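Local coordinates for suppressor protein MPT5 (Saccharomyces cerevisiae, PDB 5BZ1) that binds the 3'-UTR of target mRNAs through its Pumilio homology domain, the part present here, and so negatively regulates expression after transcription, at residues A[30-35]-A[39-44]; A[311-316]-A[370-375]; A[130-135]-A[161-166]; A[265-270]-A[288-293]. One frame throughout, in Å; residues are numbered along the deposited sequence.

Contact 1. Residues A[30-35]-A[39-44]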
loop_
_atom_site.group_PDB
_atom_site.type_symbol
_atom_site.label_atom_id
_atom_site.label_comp_id
_atom_site.label_asym_id
_atom_site.label_seq_id
_atom_site.Cartn_x
_atom_site.Cartn_y
_atom_site.Cartn_z
ATOM N N LYS A 30 -23.467 15.504 -25.192
ATOM C CA LYS A 30 -24.893 15.761 -25.015
ATOM C C LYS A 30 -25.721 14.866 -25.933
ATOM O O LYS A 30 -26.781 14.373 -25.545
ATOM C CB LYS A 30 -25.213 17.235 -25.283
ATOM C CG LYS A 30 -26.691 17.574 -25.191
ATOM C CD LYS A 30 -26.949 19.053 -25.452
ATOM C CE LYS A 30 -28.428 19.385 -25.320
ATOM N NZ LYS A 30 -28.706 20.826 -25.566
ATOM N N LYS A 31 -25.227 14.655 -27.149
ATOM C CA LYS A 31 -25.903 13.796 -28.114
ATOM C C LYS A 31 -25.907 12.343 -27.644
ATOM O O LYS A 31 -26.905 11.638 -27.800
ATOM C CB LYS A 31 -25.237 13.913 -29.484
ATOM C CG LYS A 31 -26.170 14.388 -30.584
ATOM C CD LYS A 31 -26.896 15.657 -30.172
ATOM C CE LYS A 31 -27.890 16.090 -31.234
ATOM N NZ LYS A 31 -28.611 17.326 -30.829
ATOM N N LEU A 32 -24.789 11.905 -27.064
ATOM C CA LEU A 32 -24.690 10.563 -26.494
ATOM C C LEU A 32 -25.655 10.405 -25.323
ATOM O O LEU A 32 -26.141 9.306 -25.051
ATOM C CB LEU A 32 -23.259 10.273 -26.033
ATOM C CG LEU A 32 -22.232 9.998 -27.128
ATOM C CD1 LEU A 32 -20.821 10.004 -26.561
ATOM C CD2 LEU A 32 -22.517 8.671 -27.797
ATOM N N GLU A 33 -25.935 11.513 -24.641
ATOM C CA GLU A 33 -26.864 11.511 -23.518
ATOM C C GLU A 33 -28.309 11.690 -23.980
ATOM O O GLU A 33 -29.228 11.700 -23.162
ATOM C CB GLU A 33 -26.498 12.607 -22.514
ATOM C CG GLU A 33 -25.147 12.424 -21.827
ATOM C CD GLU A 33 -24.776 13.617 -20.960
ATOM O OE1 GLU A 33 -23.810 13.515 -20.175
ATOM O OE2 GLU A 33 -25.454 14.660 -21.064
ATOM N N THR A 34 -28.499 11.838 -25.290
ATOM C CA THR A 34 -29.831 11.985 -25.878
ATOM C C THR A 34 -30.330 10.632 -26.383
ATOM O O THR A 34 -29.899 10.166 -27.440
ATOM C CB THR A 34 -29.825 12.988 -27.046
ATOM O OG1 THR A 34 -29.188 14.203 -26.633
ATOM C CG2 THR A 34 -31.252 13.290 -27.509
ATOM N N PRO A 35 -31.253 10.006 -25.629
ATOM C CA PRO A 35 -31.746 8.641 -25.856
ATOM C C PRO A 35 -32.155 8.373 -27.304
ATOM O O PRO A 35 -31.788 7.333 -27.851
ATOM C CB PRO A 35 -32.970 8.560 -24.940
ATOM C CG PRO A 35 -32.661 9.508 -23.829
ATOM C CD PRO A 35 -31.932 10.649 -24.488
ATOM N N ASN A 39 -27.533 5.928 -29.852
ATOM C CA ASN A 39 -26.980 4.854 -30.669
ATOM C C ASN A 39 -26.457 5.332 -32.024
ATOM O O ASN A 39 -25.382 4.919 -32.462
ATOM C CB ASN A 39 -28.012 3.740 -30.873
ATOM C CG ASN A 39 -28.186 2.868 -29.644
ATOM O OD1 ASN A 39 -27.346 2.863 -28.744
ATOM N ND2 ASN A 39 -29.279 2.112 -29.607
ATOM N N MET A 40 -27.218 6.199 -32.685
ATOM C CA MET A 40 -26.835 6.662 -34.017
ATOM C C MET A 40 -25.614 7.578 -33.998
ATOM O O MET A 40 -24.715 7.430 -34.827
ATOM C CB MET A 40 -28.001 7.351 -34.724
ATOM C CG MET A 40 -27.723 7.629 -36.189
ATOM S SD MET A 40 -29.167 8.268 -37.039
ATOM C CE MET A 40 -29.426 9.787 -36.124
ATOM N N VAL A 41 -25.571 8.517 -33.057
ATOM C CA VAL A 41 -24.411 9.397 -32.958
ATOM C C VAL A 41 -23.185 8.601 -32.519
ATOM O O VAL A 41 -22.068 8.928 -32.899
ATOM C CB VAL A 41 -24.653 10.619 -32.029
ATOM C CG1 VAL A 41 -24.453 10.249 -30.563
ATOM C CG2 VAL A 41 -23.722 11.756 -32.405
ATOM N N ARG A 42 -23.407 7.545 -31.740
ATOM C CA ARG A 42 -22.324 6.694 -31.259
ATOM C C ARG A 42 -21.686 5.965 -32.437
ATOM O O ARG A 42 -20.466 6.012 -32.629
ATOM C CB ARG A 42 -22.859 5.678 -30.244
ATOM C CG ARG A 42 -21.821 4.686 -29.720
ATOM C CD ARG A 42 -22.486 3.504 -29.023
ATOM N NE ARG A 42 -23.309 2.737 -29.950
ATOM C CZ ARG A 42 -24.231 1.851 -29.590
ATOM N NH1 ARG A 42 -24.468 1.609 -28.310
ATOM N NH2 ARG A 42 -24.929 1.211 -30.520
ATOM N N ASP A 43 -22.527 5.309 -33.230
ATOM C CA ASP A 43 -22.072 4.515 -34.362
ATOM C C ASP A 43 -21.419 5.365 -35.457
ATOM O O ASP A 43 -20.388 4.983 -36.008
ATOM C CB ASP A 43 -23.235 3.698 -34.933
ATOM C CG ASP A 43 -23.779 2.685 -33.940
ATOM O OD1 ASP A 43 -23.046 2.327 -32.996
ATOM O OD2 ASP A 43 -24.936 2.246 -34.109
ATOM N N LEU A 44 -22.018 6.512 -35.768
ATOM C CA LEU A 44 -21.465 7.418 -36.776
ATOM C C LEU A 44 -20.097 7.951 -36.341
ATOM O O LEU A 44 -19.125 7.917 -37.100
ATOM C CB LEU A 44 -22.429 8.581 -37.038
ATOM C CG LEU A 44 -23.709 8.265 -37.818
ATOM C CD1 LEU A 44 -24.732 9.386 -37.691
ATOM C CD2 LEU A 44 -23.394 8.019 -39.280
HETATM O O HOH W 1 -30.439 5.760 -29.150
#

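Contact 2. Residues A[311-316]-A[370-375]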
loop_
_atom_site.group_PDB
_atom_site.type_symbol
_atom_site.label_atom_id
_atom_site.label_comp_id
_atom_site.label_asym_id
_atom_site.label_seq_id
_atom_site.Cartn_x
_atom_site.Cartn_y
_atom_site.Cartn_z
ATOM N N VAL A 311 19.925 5.039 27.731
ATOM C CA VAL A 311 19.891 5.750 26.455
ATOM C C VAL A 311 18.452 5.976 25.999
ATOM O O VAL A 311 18.088 7.073 25.572
ATOM C CB VAL A 311 20.666 4.983 25.367
ATOM C CG1 VAL A 311 20.369 5.540 23.980
ATOM C CG2 VAL A 311 22.157 5.030 25.648
ATOM N N LEU A 312 17.641 4.929 26.110
ATOM C CA LEU A 312 16.262 4.944 25.628
ATOM C C LEU A 312 15.361 5.943 26.365
ATOM O O LEU A 312 14.590 6.667 25.737
ATOM C CB LEU A 312 15.669 3.535 25.704
ATOM C CG LEU A 312 16.251 2.510 24.732
ATOM C CD1 LEU A 312 15.879 1.097 25.141
ATOM C CD2 LEU A 312 15.768 2.786 23.313
ATOM N N ILE A 313 15.464 5.985 27.690
ATOM C CA ILE A 313 14.618 6.862 28.499
ATOM C C ILE A 313 14.917 8.335 28.222
ATOM O O ILE A 313 14.105 9.217 28.511
ATOM C CB ILE A 313 14.790 6.561 30.009
ATOM C CG1 ILE A 313 13.593 7.076 30.807
ATOM C CG2 ILE A 313 16.102 7.141 30.547
ATOM C CD1 ILE A 313 13.694 6.813 32.299
ATOM N N ARG A 314 16.085 8.577 27.634
ATOM C CA ARG A 314 16.624 9.915 27.444
ATOM C C ARG A 314 16.469 10.381 25.995
ATOM O O ARG A 314 16.585 11.572 25.696
ATOM C CB ARG A 314 18.105 9.895 27.818
ATOM C CG ARG A 314 18.596 11.083 28.608
ATOM C CD ARG A 314 19.958 10.771 29.224
ATOM N NE ARG A 314 19.888 9.667 30.178
ATOM C CZ ARG A 314 19.647 9.819 31.478
ATOM N NH1 ARG A 314 19.455 11.031 31.982
ATOM N NH2 ARG A 314 19.600 8.760 32.275
ATOM N N ASP A 315 16.205 9.438 25.097
ATOM C CA ASP A 315 16.186 9.733 23.668
ATOM C C ASP A 315 14.849 10.304 23.189
ATOM O O ASP A 315 13.784 9.893 23.660
ATOM C CB ASP A 315 16.549 8.483 22.868
ATOM C CG ASP A 315 16.670 8.759 21.385
ATOM O OD1 ASP A 315 17.762 9.177 20.947
ATOM O OD2 ASP A 315 15.674 8.552 20.657
ATOM N N ASN A 316 14.918 11.249 22.252
ATOM C CA ASN A 316 13.736 11.924 21.719
ATOM C C ASN A 316 12.697 10.975 21.126
ATOM O O ASN A 316 11.499 11.272 21.131
ATOM C CB ASN A 316 14.142 12.951 20.655
ATOM C CG ASN A 316 14.835 14.164 21.241
ATOM O OD1 ASN A 316 14.558 14.568 22.370
ATOM N ND2 ASN A 316 15.741 14.759 20.471
ATOM N N VAL A 370 11.470 -1.041 38.157
ATOM C CA VAL A 370 12.231 -0.495 39.278
ATOM C C VAL A 370 13.471 0.267 38.801
ATOM O O VAL A 370 13.822 1.298 39.370
ATOM C CB VAL A 370 12.585 -1.567 40.355
ATOM C CG1 VAL A 370 11.354 -2.363 40.745
ATOM C CG2 VAL A 370 13.681 -2.506 39.874
ATOM N N LEU A 371 14.120 -0.229 37.750
ATOM C CA LEU A 371 15.271 0.464 37.180
ATOM C C LEU A 371 14.835 1.794 36.567
ATOM O O LEU A 371 15.545 2.797 36.661
ATOM C CB LEU A 371 15.978 -0.405 36.138
ATOM C CG LEU A 371 16.751 -1.623 36.642
ATOM C CD1 LEU A 371 17.385 -2.383 35.488
ATOM C CD2 LEU A 371 17.810 -1.198 37.638
ATOM N N THR A 372 13.657 1.794 35.951
ATOM C CA THR A 372 13.085 3.014 35.388
ATOM C C THR A 372 12.793 4.044 36.484
ATOM O O THR A 372 13.107 5.226 36.333
ATOM C CB THR A 372 11.800 2.718 34.589
ATOM O OG1 THR A 372 12.103 1.833 33.502
ATOM C CG2 THR A 372 11.211 3.997 34.032
ATOM N N LYS A 373 12.205 3.584 37.588
ATOM C CA LYS A 373 11.867 4.454 38.713
ATOM C C LYS A 373 13.113 5.112 39.313
ATOM O O LYS A 373 13.076 6.282 39.696
ATOM C CB LYS A 373 11.114 3.667 39.794
ATOM C CG LYS A 373 10.405 4.537 40.834
ATOM C CD LYS A 373 10.017 3.737 42.080
ATOM C CE LYS A 373 8.915 2.721 41.805
ATOM N NZ LYS A 373 7.550 3.256 42.086
ATOM N N GLU A 374 14.210 4.360 39.386
ATOM C CA GLU A 374 15.472 4.877 39.918
ATOM C C GLU A 374 16.035 5.997 39.040
ATOM O O GLU A 374 16.730 6.889 39.528
ATOM C CB GLU A 374 16.515 3.757 40.027
ATOM C CG GLU A 374 16.196 2.639 41.014
ATOM C CD GLU A 374 17.258 1.547 41.006
ATOM O OE1 GLU A 374 18.025 1.474 40.022
ATOM O OE2 GLU A 374 17.325 0.766 41.980
ATOM N N LEU A 375 15.735 5.932 37.745
ATOM C CA LEU A 375 16.284 6.867 36.766
ATOM C C LEU A 375 15.471 8.152 36.639
ATOM O O LEU A 375 15.933 9.125 36.043
ATOM C CB LEU A 375 16.387 6.196 35.393
ATOM C CG LEU A 375 17.525 5.198 35.210
ATOM C CD1 LEU A 375 17.538 4.642 33.798
ATOM C CD2 LEU A 375 18.837 5.876 35.519
#

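Contact 3. Residues A[130-135]-A[161-166]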
loop_
_atom_site.group_PDB
_atom_site.type_symbol
_atom_site.label_atom_id
_atom_site.label_comp_id
_atom_site.label_asym_id
_atom_site.label_seq_id
_atom_site.Cartn_x
_atom_site.Cartn_y
_atom_site.Cartn_z
ATOM N N GLU A 130 11.255 -1.737 -16.081
ATOM C CA GLU A 130 11.670 -0.390 -15.712
ATOM C C GLU A 130 10.522 0.602 -15.920
ATOM O O GLU A 130 10.295 1.489 -15.093
ATOM C CB GLU A 130 12.881 0.019 -16.553
ATOM C CG GLU A 130 13.524 1.338 -16.160
ATOM C CD GLU A 130 14.697 1.706 -17.055
ATOM O OE1 GLU A 130 15.193 0.823 -17.788
ATOM O OE2 GLU A 130 15.119 2.882 -17.027
ATOM N N GLN A 131 9.793 0.438 -17.019
ATOM C CA GLN A 131 8.651 1.295 -17.307
ATOM C C GLN A 131 7.499 1.070 -16.324
ATOM O O GLN A 131 6.809 2.020 -15.949
ATOM C CB GLN A 131 8.195 1.117 -18.759
ATOM C CG GLN A 131 9.054 1.887 -19.767
ATOM C CD GLN A 131 8.700 1.562 -21.207
ATOM O OE1 GLN A 131 8.237 0.460 -21.506
ATOM N NE2 GLN A 131 8.908 2.521 -22.104
ATOM N N VAL A 132 7.303 -0.177 -15.895
ATOM C CA VAL A 132 6.268 -0.485 -14.902
ATOM C C VAL A 132 6.574 0.177 -13.554
ATOM O O VAL A 132 5.682 0.734 -12.907
ATOM C CB VAL A 132 6.074 -2.004 -14.703
ATOM C CG1 VAL A 132 5.063 -2.271 -13.601
ATOM C CG2 VAL A 132 5.610 -2.661 -15.998
ATOM N N VAL A 133 7.835 0.110 -13.133
ATOM C CA VAL A 133 8.265 0.786 -11.910
ATOM C C VAL A 133 7.970 2.282 -12.023
ATOM O O VAL A 133 7.427 2.894 -11.101
ATOM C CB VAL A 133 9.765 0.560 -11.631
ATOM C CG1 VAL A 133 10.244 1.467 -10.512
ATOM C CG2 VAL A 133 10.028 -0.898 -11.276
ATOM N N THR A 134 8.316 2.853 -13.171
ATOM C CA THR A 134 8.027 4.253 -13.465
ATOM C C THR A 134 6.533 4.564 -13.326
ATOM O O THR A 134 6.162 5.569 -12.721
ATOM C CB THR A 134 8.527 4.637 -14.867
ATOM O OG1 THR A 134 9.962 4.658 -14.866
ATOM C CG2 THR A 134 8.002 6.006 -15.273
ATOM N N LEU A 135 5.684 3.693 -13.864
ATOM C CA LEU A 135 4.236 3.853 -13.740
ATOM C C LEU A 135 3.779 3.848 -12.278
ATOM O O LEU A 135 2.940 4.659 -11.879
ATOM C CB LEU A 135 3.507 2.753 -14.514
ATOM C CG LEU A 135 3.559 2.871 -16.036
ATOM C CD1 LEU A 135 2.680 1.824 -16.693
ATOM C CD2 LEU A 135 3.138 4.261 -16.467
ATOM N N ILE A 161 3.795 -7.648 -9.913
ATOM C CA ILE A 161 4.629 -8.463 -9.033
ATOM C C ILE A 161 6.042 -8.575 -9.604
ATOM O O ILE A 161 7.026 -8.366 -8.888
ATOM C CB ILE A 161 4.052 -9.888 -8.832
ATOM C CG1 ILE A 161 2.579 -9.834 -8.412
ATOM C CG2 ILE A 161 4.883 -10.669 -7.814
ATOM C CD1 ILE A 161 2.331 -9.071 -7.124
ATOM N N ASP A 162 6.133 -8.899 -10.894
ATOM C CA ASP A 162 7.421 -9.072 -11.566
ATOM C C ASP A 162 8.309 -7.831 -11.453
ATOM O O ASP A 162 9.510 -7.932 -11.204
ATOM C CB ASP A 162 7.221 -9.424 -13.044
ATOM C CG ASP A 162 6.688 -10.831 -13.249
ATOM O OD1 ASP A 162 6.618 -11.598 -12.266
ATOM O OD2 ASP A 162 6.348 -11.170 -14.404
ATOM N N ALA A 163 7.711 -6.660 -11.642
ATOM C CA ALA A 163 8.444 -5.401 -11.561
ATOM C C ALA A 163 8.969 -5.137 -10.151
ATOM O O ALA A 163 10.095 -4.671 -9.971
ATOM C CB ALA A 163 7.564 -4.258 -12.008
ATOM N N ILE A 164 8.138 -5.428 -9.157
ATOM C CA ILE A 164 8.470 -5.176 -7.759
ATOM C C ILE A 164 9.633 -6.030 -7.264
ATOM O O ILE A 164 10.544 -5.521 -6.607
ATOM C CB ILE A 164 7.244 -5.407 -6.854
ATOM C CG1 ILE A 164 6.185 -4.344 -7.125
ATOM C CG2 ILE A 164 7.633 -5.378 -5.382
ATOM C CD1 ILE A 164 4.884 -4.595 -6.421
ATOM N N VAL A 165 9.603 -7.323 -7.577
ATOM C CA VAL A 165 10.601 -8.253 -7.044
ATOM C C VAL A 165 11.908 -8.276 -7.838
ATOM O O VAL A 165 12.869 -8.932 -7.435
ATOM C CB VAL A 165 10.053 -9.695 -6.930
ATOM C CG1 VAL A 165 8.745 -9.708 -6.160
ATOM C CG2 VAL A 165 9.863 -10.311 -8.316
ATOM N N GLU A 166 11.941 -7.569 -8.963
ATOM C CA GLU A 166 13.144 -7.518 -9.789
ATOM C C GLU A 166 14.260 -6.748 -9.083
ATOM O O GLU A 166 14.111 -5.557 -8.790
ATOM C CB GLU A 166 12.842 -6.878 -11.146
ATOM C CG GLU A 166 14.035 -6.804 -12.092
ATOM C CD GLU A 166 14.400 -8.149 -12.699
ATOM O OE1 GLU A 166 13.613 -9.109 -12.552
ATOM O OE2 GLU A 166 15.475 -8.245 -13.329
#

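Contact 4. Residues A[265-270]-A[288-293]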
loop_
_atom_site.group_PDB
_atom_site.type_symbol
_atom_site.label_atom_id
_atom_site.label_comp_id
_atom_site.label_asym_id
_atom_site.label_seq_id
_atom_site.Cartn_x
_atom_site.Cartn_y
_atom_site.Cartn_z
ATOM N N PHE A 265 2.651 -8.265 22.223
ATOM C CA PHE A 265 1.727 -8.215 23.349
ATOM C C PHE A 265 0.352 -8.758 22.968
ATOM O O PHE A 265 -0.225 -9.569 23.689
ATOM C CB PHE A 265 1.589 -6.775 23.846
ATOM C CG PHE A 265 2.696 -6.333 24.768
ATOM C CD1 PHE A 265 3.210 -7.196 25.729
ATOM C CD2 PHE A 265 3.212 -5.047 24.681
ATOM C CE1 PHE A 265 4.223 -6.783 26.588
ATOM C CE2 PHE A 265 4.222 -4.627 25.533
ATOM C CZ PHE A 265 4.730 -5.497 26.486
ATOM N N ARG A 266 -0.165 -8.311 21.828
ATOM C CA ARG A 266 -1.510 -8.691 21.399
ATOM C C ARG A 266 -1.640 -10.190 21.117
ATOM O O ARG A 266 -2.657 -10.808 21.445
ATOM C CB ARG A 266 -1.937 -7.880 20.173
ATOM C CG ARG A 266 -3.407 -8.036 19.831
ATOM C CD ARG A 266 -3.856 -7.024 18.792
ATOM N NE ARG A 266 -5.306 -6.853 18.805
ATOM C CZ ARG A 266 -5.971 -6.046 17.986
ATOM N NH1 ARG A 266 -5.318 -5.334 17.078
ATOM N NH2 ARG A 266 -7.291 -5.952 18.072
ATOM N N ILE A 267 -0.608 -10.768 20.511
ATOM C CA ILE A 267 -0.595 -12.199 20.220
ATOM C C ILE A 267 -0.623 -13.027 21.504
ATOM O O ILE A 267 -1.425 -13.951 21.642
ATOM C CB ILE A 267 0.638 -12.593 19.380
ATOM C CG1 ILE A 267 0.437 -12.186 17.919
ATOM C CG2 ILE A 267 0.888 -14.085 19.458
ATOM C CD1 ILE A 267 1.652 -12.411 17.042
ATOM N N ILE A 268 0.254 -12.679 22.439
ATOM C CA ILE A 268 0.404 -13.430 23.680
ATOM C C ILE A 268 -0.828 -13.312 24.587
ATOM O O ILE A 268 -1.298 -14.313 25.129
ATOM C CB ILE A 268 1.699 -13.020 24.427
ATOM C CG1 ILE A 268 2.924 -13.286 23.548
ATOM C CG2 ILE A 268 1.835 -13.769 25.741
ATOM C CD1 ILE A 268 4.242 -12.817 24.149
ATOM N N THR A 269 -1.352 -12.098 24.744
ATOM C CA THR A 269 -2.542 -11.878 25.569
ATOM C C THR A 269 -3.794 -12.523 24.975
ATOM O O THR A 269 -4.642 -13.037 25.710
ATOM C CB THR A 269 -2.821 -10.375 25.809
ATOM O OG1 THR A 269 -3.039 -9.713 24.556
ATOM C CG2 THR A 269 -1.658 -9.720 26.537
ATOM N N GLY A 270 -3.913 -12.480 23.649
ATOM C CA GLY A 270 -5.040 -13.091 22.962
ATOM C C GLY A 270 -5.092 -14.587 23.216
ATOM O O GLY A 270 -6.170 -15.175 23.324
ATOM N N ASP A 288 -0.197 -21.923 17.585
ATOM C CA ASP A 288 0.718 -22.115 18.706
ATOM C C ASP A 288 2.145 -21.644 18.418
ATOM O O ASP A 288 2.731 -20.933 19.232
ATOM C CB ASP A 288 0.700 -23.570 19.195
ATOM C CG ASP A 288 -0.431 -23.840 20.174
ATOM O OD1 ASP A 288 -0.958 -22.862 20.744
ATOM O OD2 ASP A 288 -0.785 -25.023 20.375
ATOM N N ASP A 289 2.693 -22.014 17.260
ATOM C CA ASP A 289 4.079 -21.661 16.937
ATOM C C ASP A 289 4.305 -20.151 16.862
ATOM O O ASP A 289 5.368 -19.660 17.245
ATOM C CB ASP A 289 4.542 -22.336 15.644
ATOM C CG ASP A 289 6.022 -22.677 15.665
ATOM O OD1 ASP A 289 6.511 -23.125 16.726
ATOM O OD2 ASP A 289 6.698 -22.492 14.631
ATOM N N VAL A 290 3.304 -19.425 16.366
ATOM C CA VAL A 290 3.318 -17.964 16.388
ATOM C C VAL A 290 3.464 -17.460 17.828
ATOM O O VAL A 290 4.198 -16.506 18.101
ATOM C CB VAL A 290 2.027 -17.381 15.762
ATOM C CG1 VAL A 290 1.876 -15.908 16.097
ATOM C CG2 VAL A 290 2.013 -17.592 14.251
ATOM N N ILE A 291 2.769 -18.128 18.747
ATOM C CA ILE A 291 2.749 -17.742 20.158
ATOM C C ILE A 291 4.064 -18.058 20.884
ATOM O O ILE A 291 4.594 -17.209 21.607
ATOM C CB ILE A 291 1.547 -18.386 20.891
ATOM C CG1 ILE A 291 0.234 -17.821 20.342
ATOM C CG2 ILE A 291 1.641 -18.159 22.394
ATOM C CD1 ILE A 291 -0.975 -18.712 20.564
ATOM N N ASN A 292 4.583 -19.270 20.690
ATOM C CA ASN A 292 5.863 -19.672 21.278
ATOM C C ASN A 292 6.995 -18.739 20.855
ATOM O O ASN A 292 7.850 -18.371 21.658
ATOM C CB ASN A 292 6.230 -21.102 20.867
ATOM C CG ASN A 292 5.028 -22.025 20.803
ATOM O OD1 ASN A 292 4.110 -21.932 21.615
ATOM N ND2 ASN A 292 5.033 -22.930 19.828
ATOM N N ALA A 293 6.992 -18.373 19.577
ATOM C CA ALA A 293 8.003 -17.482 19.022
ATOM C C ALA A 293 7.917 -16.097 19.662
ATOM O O ALA A 293 8.934 -15.519 20.046
ATOM C CB ALA A 293 7.844 -17.383 17.514
#

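Contact 1. Residues A[30-35]-A[39-44]
Arg42 meets Leu32 with its aliphatic root, CB lying 3.9 Å from Leu32 CD2, while its flat guanidinium group leads away from the other segment. Over one face of that group, displaced toward its rim, lies Asn39 CA, 4.1 Å above the plane. At the edge, in plane, stands the carboxylate carbon of Asp43: Arg42 NE bonds Asp43 OD1 at 3.1 Å in a salt bridge, with a weak second bond from NH2. NE comes to the carboxylate from above its plane, 43° out of it. Arg42 NH1 bonds Tyr72 O, so several bonds limit the group's rotation.

The apolar centre is Val41, whose two methyls divide the work. CG1 packs against Leu32 CD2 at 3.7 Å, the side chains crossing near a right angle; CG2, anti to the backbone N, reaches Lys31 CB at 3.9 Å. Replacing Val41 by alanine is likely to open a gap beside Leu32 and leave the Lys31 stem without its apolar support.

Both segments lie in Pumilio repeat 1, with helix 22-32 against helix 38-49. Beyond them Leu32 touches Leu65 and Leu69 of helix 62-69, and Val41 touches Tyr15 of helix 15-19.

Contact 2. Residues A[311-316]-A[370-375]
Ile313, near the C-terminal end of helix 309-312 in Pumilio repeat 8, points toward helix 354-375 and meets Thr372 and Leu375 near the C-terminal end of the PUF domain, an array of stacked helical repeats.

The apolar contacts all pass through one methyl. Ile313 CD1 lies 4.1 Å from Thr372 CG2 and equally far from Leu375 CB, one helical turn apart on the same helix. The isoleucine chain is extended (CG1 anti to the backbone N, chi1 -159°, and chi2 180°), which carries CD1 out to where it touches both residues; it slants across both side chains rather than running alongside them. Thr372 offers its methyl because OG1 is turned back to its own helix, where it bonds Leu368 O. Ile388 of helix 385-398 touches both Ile313 and Thr372.

The polar bonds of 311-316 go to residues outside the pair. The main-chain oxygen of Ile313 is bonded by Tyr384 OH. Asp315 OD2 takes the backbone N atoms of Phe317 and Gly318, capping the turn that leads into helix 318-326. The nearest atoms of the contact and the bound RNA are about 3 Å apart.

A mixed contact borders this packing. Arg314 is held at NH2 by Asn310 OD1, with a weak bond from NH1 to Ser378 O. Leu375 CD2 lies at the edge of the Arg314 guanidinium group, near its plane, 4.4 Å from NH2.

Contact 3. Residues A[130-135]-A[161-166]
Val132 sets its CG1 anti to the backbone N (chi1 176°), and this branch is the one that meets Ala163. Val133, the next residue, adopts nearly the same torsion (170°), but because it faces another side of the helix the branch it presents is CG2, the one beside its backbone N. The two valines thus reach Ala163 from adjoining positions on helix 129-137.

The tighter touch is that of Val132 CG1 on Ala163 CB, at 3.6 Å. Val132 CB is itself only 3.8 Å from Ala163 CB, so the branch point as well as the tip rests on the alanine. Val133 CG2 stays a little farther off, 4.2 Å from Ala163 CB, and borders Ala163 O at 4.0 Å. That carbonyl lies in the last turn of helix 158-165 and is bonded by Asn169 ND2, which satisfies a polar atom next to buried methyls. Ala163 has little bulk to hold the backbones apart, and its CA comes within 6.2 Å of Val133 CA.

Val133 also touches Asn169 and Thr172 of helix 169-174, while Ile164 leans on Leu183 and Leu186 of helix 179-189. The segment 161-166 spans the boundary between Pumilio repeats 4 and 5. Packing of two valines on one alanine here joins a helix of repeat 4 to the junction of repeats 4 and 5 in the layered, all-helical architecture of a PUF domain.

Contact 4. Residues A[265-270]-A[288-293]
Ile267 lays both its branches against the other helix, and they share Val290. The longer branch ends at CD1, which meets Val290 CG1 at 3.6 Å; the two side chains cross at about a right angle. The shorter branch, CG2, stands anti to the backbone N with the other arm beside that N (chi1 -77°), and this spread lets Ile267 straddle two neighbouring residues. CG2 sits 3.9 Å from Ile291 CG1, where the two isoleucines are set at a slant, and is also 3.9 Å from Val290 CG1. Val290 CG1 is therefore touched by both ends of Ile267.

These side chains join helix 253-273, whose segment here belongs to Pumilio repeat 7, to helix 288-307. The two segments run in broadly opposite directions, clearly inclined to each other, packed as neighbours in the helical stack of the PUF domain, and the meeting is purely apolar. Asp229 of helix 229-240 touches both Ile267 and Val290, and Ile268 touches Phe357 of helix 354-375.

Thr269, on the same helix as Ile267, turns its hydroxyl back along the backbone: OG1 donates to Phe265 O at 2.9 Å, tilted 32° from the carbonyl plane. Phe265 O also accepts the backbone N of Thr269 at 3.0 Å, so two donors from one residue grip it. On the second helix, Asn292 ND2 makes a weak bond to Asp289 OD1.

The four contacts follow one another in series along the chain in the order 1, 3, 4, 2, all within the Pumilio homology domain and none touching another. Contacts 1 and 2 lie 74 Å apart (centres), on opposite sides of the chain's centre, while contact 3 is nearer the middle, about 40 Å from contact 1 and 45 Å from contact 2, again between centres. Contacts 2 and 4 are the closest pair, at 27 Å between centres: helix 288-307 of contact 4 leads on to helix 309-312 of contact 2, and helix 354-375 of contact 2 also reaches contact 4. Together they sample helix packing along the elongated repeat scaffold that binds RNA.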